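Putative Zn-dependent Alcohol Dehydrogenase (PDB 3IV6) binds S-adenosylmethionine on a Rossmann-like fold and, despite its dehydrogenase name, is probably an S-adenosylmethionine-dependent methyltransferase. Local coordinates at residues I120-T125 / E214-D219. Sequence-based numbering, arbitrary orientation.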
loop_
_atom_site.group_PDB
_atom_site.type_symbol
_atom_site.label_atom_id
_atom_site.label_comp_id
_atom_site.label_asym_id
_atom_site.label_seq_id
_atom_site.Cartn_x
_atom_site.Cartn_y
_atom_site.Cartn_z
ATOM N N ILE A 120 -2.537 -0.864 1.815
ATOM C CA ILE A 120 -3.251 -0.932 3.071
ATOM C C ILE A 120 -2.540 -1.912 3.996
ATOM O O ILE A 120 -2.674 -1.845 5.211
ATOM C CB ILE A 120 -4.751 -1.308 2.827
ATOM C CG1 ILE A 120 -5.561 -0.081 2.395
ATOM C CG2 ILE A 120 -5.422 -1.882 4.093
ATOM C CD1 ILE A 120 -6.722 -0.468 1.543
ATOM N N ASN A 121 -1.764 -2.814 3.407
ATOM C CA ASN A 121 -1.064 -3.824 4.174
ATOM C C ASN A 121 0.118 -3.150 4.916
ATOM O O ASN A 121 0.675 -3.703 5.870
ATOM C CB ASN A 121 -0.578 -4.920 3.230
ATOM C CG ASN A 121 -1.692 -5.878 2.798
ATOM O OD1 ASN A 121 -2.142 -5.866 1.640
ATOM N ND2 ASN A 121 -2.126 -6.723 3.723
ATOM N N ARG A 122 0.480 -1.947 4.464
ATOM C CA ARG A 122 1.532 -1.172 5.075
ATOM C C ARG A 122 1.021 -0.309 6.209
ATOM O O ARG A 122 1.769 0.534 6.726
ATOM C CB ARG A 122 2.244 -0.287 4.043
ATOM C CG ARG A 122 3.053 -1.060 2.987
ATOM C CD ARG A 122 3.665 -2.334 3.588
ATOM N NE ARG A 122 3.401 -3.465 2.707
ATOM C CZ ARG A 122 2.998 -4.666 3.095
ATOM N NH1 ARG A 122 2.818 -4.946 4.365
ATOM N NH2 ARG A 122 2.779 -5.593 2.184
ATOM N N PHE A 123 -0.237 -0.529 6.599
ATOM C CA PHE A 123 -0.845 0.214 7.694
ATOM C C PHE A 123 -1.235 -0.609 8.915
ATOM O O PHE A 123 -1.430 -1.831 8.864
ATOM C CB PHE A 123 -2.096 0.985 7.227
ATOM C CG PHE A 123 -1.861 1.905 6.052
ATOM C CD1 PHE A 123 -0.692 2.678 5.964
ATOM C CD2 PHE A 123 -2.823 2.022 5.053
ATOM C CE1 PHE A 123 -0.452 3.509 4.905
ATOM C CE2 PHE A 123 -2.604 2.885 3.966
ATOM C CZ PHE A 123 -1.383 3.633 3.896
ATOM N N THR A 124 -1.342 0.101 10.034
ATOM C CA THR A 124 -2.096 -0.372 11.183
ATOM C C THR A 124 -3.554 -0.085 10.869
ATOM O O THR A 124 -3.863 0.557 9.863
ATOM C CB THR A 124 -1.744 0.391 12.453
ATOM O OG1 THR A 124 -2.054 1.789 12.293
ATOM C CG2 THR A 124 -0.280 0.171 12.846
ATOM N N THR A 125 -4.454 -0.549 11.721
ATOM C CA THR A 125 -5.871 -0.338 11.489
ATOM C C THR A 125 -6.287 1.145 11.515
ATOM O O THR A 125 -6.946 1.599 10.591
ATOM C CB THR A 125 -6.690 -1.128 12.480
ATOM O OG1 THR A 125 -6.220 -2.475 12.472
ATOM C CG2 THR A 125 -8.146 -1.103 12.091
ATOM N N GLU A 214 2.403 -3.282 11.543
ATOM C CA GLU A 214 1.527 -3.602 10.395
ATOM C C GLU A 214 0.379 -4.539 10.799
ATOM O O GLU A 214 0.578 -5.511 11.519
ATOM C CB GLU A 214 2.317 -4.170 9.205
ATOM C CG GLU A 214 3.047 -3.091 8.383
ATOM C CD GLU A 214 3.848 -3.667 7.225
ATOM O OE1 GLU A 214 3.834 -4.907 7.097
ATOM O OE2 GLU A 214 4.486 -2.901 6.452
ATOM N N THR A 215 -0.831 -4.215 10.368
ATOM C CA THR A 215 -1.985 -5.037 10.700
ATOM C C THR A 215 -2.302 -6.053 9.590
ATOM O O THR A 215 -2.156 -5.743 8.420
ATOM C CB THR A 215 -3.173 -4.128 10.929
ATOM O OG1 THR A 215 -2.870 -3.236 12.016
ATOM C CG2 THR A 215 -4.456 -4.934 11.195
ATOM N N ARG A 216 -2.702 -7.275 9.947
ATOM C CA ARG A 216 -3.081 -8.242 8.917
ATOM C C ARG A 216 -4.587 -8.234 8.793
ATOM O O ARG A 216 -5.293 -8.067 9.783
ATOM C CB ARG A 216 -2.570 -9.659 9.179
ATOM C CG ARG A 216 -1.033 -9.881 9.128
ATOM C CD ARG A 216 -0.290 -8.853 8.325
ATOM N NE ARG A 216 1.138 -9.190 8.195
ATOM C CZ ARG A 216 2.055 -8.390 7.646
ATOM N NH1 ARG A 216 1.719 -7.192 7.174
ATOM N NH2 ARG A 216 3.308 -8.780 7.559
ATOM N N PHE A 217 -5.073 -8.374 7.564
ATOM C CA PHE A 217 -6.503 -8.284 7.323
ATOM C C PHE A 217 -7.025 -9.553 6.709
ATOM O O PHE A 217 -6.350 -10.184 5.907
ATOM C CB PHE A 217 -6.859 -7.103 6.403
ATOM C CG PHE A 217 -6.422 -5.756 6.919
ATOM C CD1 PHE A 217 -7.294 -4.962 7.654
ATOM C CD2 PHE A 217 -5.149 -5.263 6.629
ATOM C CE1 PHE A 217 -6.895 -3.676 8.130
ATOM C CE2 PHE A 217 -4.745 -4.012 7.081
ATOM C CZ PHE A 217 -5.618 -3.210 7.850
ATOM N N ASP A 218 -8.234 -9.910 7.122
ATOM C CA ASP A 218 -9.077 -10.893 6.448
ATOM C C ASP A 218 -10.101 -10.065 5.704
ATOM O O ASP A 218 -10.227 -8.869 5.951
ATOM C CB ASP A 218 -9.837 -11.776 7.452
ATOM C CG ASP A 218 -8.951 -12.814 8.140
ATOM O OD1 ASP A 218 -7.883 -13.194 7.590
ATOM O OD2 ASP A 218 -9.357 -13.259 9.243
ATOM N N ASP A 219 -10.841 -10.707 4.810
ATOM C CA ASP A 219 -11.914 -10.052 4.106
ATOM C C ASP A 219 -12.859 -9.340 5.067
ATOM O O ASP A 219 -13.214 -8.195 4.844
ATOM C CB ASP A 219 -12.672 -11.058 3.247
ATOM C CG ASP A 219 -13.828 -10.422 2.478
ATOM O OD1 ASP A 219 -13.593 -9.486 1.658
ATOM O OD2 ASP A 219 -14.981 -10.869 2.711
HETATM O O HOH W 1 -0.783 -6.367 6.383
#
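A buried salt-bridge network joins the loop after strand 113-117 of the Rossmann-like domain to the end of edge strand 213-215: Glu214 OE1 forms a salt bridge with Arg122 NH1 (2.9 Å) and a hydrogen-bonded one with Arg216 NH1 (3.1 Å). The Arg122 chain bends at chi2 and chi3 (-34° and 132°), which curls its guanidinium back to the carboxylate, the two planes 34° apart. Arg211 forms a salt bridge with Glu214 OE2 and Asp156 with Arg216 NE, while Tyr153 OH is hydrogen-bonded to Arg122 NH2. A lysine in place of Glu214 would probably leave Arg122 and Arg216, whose NH1 atoms lie 3.8 Å apart, without their shared anion. One water donates to Asn121 O and Thr215 O and accepts from Arg216 NH1 and Asn121 ND2; Asn121 OD1 bonds Lys149 N. Next along the strand, Thr215 N gives a nearly straight bond to Phe123 O (2.9 Å). Thr215 OG1, bonded to Thr179, and Thr125 OG1, bonded to Asp177, share a weak hydrogen bond at 3.5 Å. Phe217 CE2 meets Ile120 CG2 at 3.7 Å, the side chains crossing at about a right angle. Ile120, Phe123 and Phe217 pack on Ala128 of helix 125-139, Phe123 touches S-adenosylmethionine, and Glu214 pairs through its backbone with Phe180 of strand 179-181.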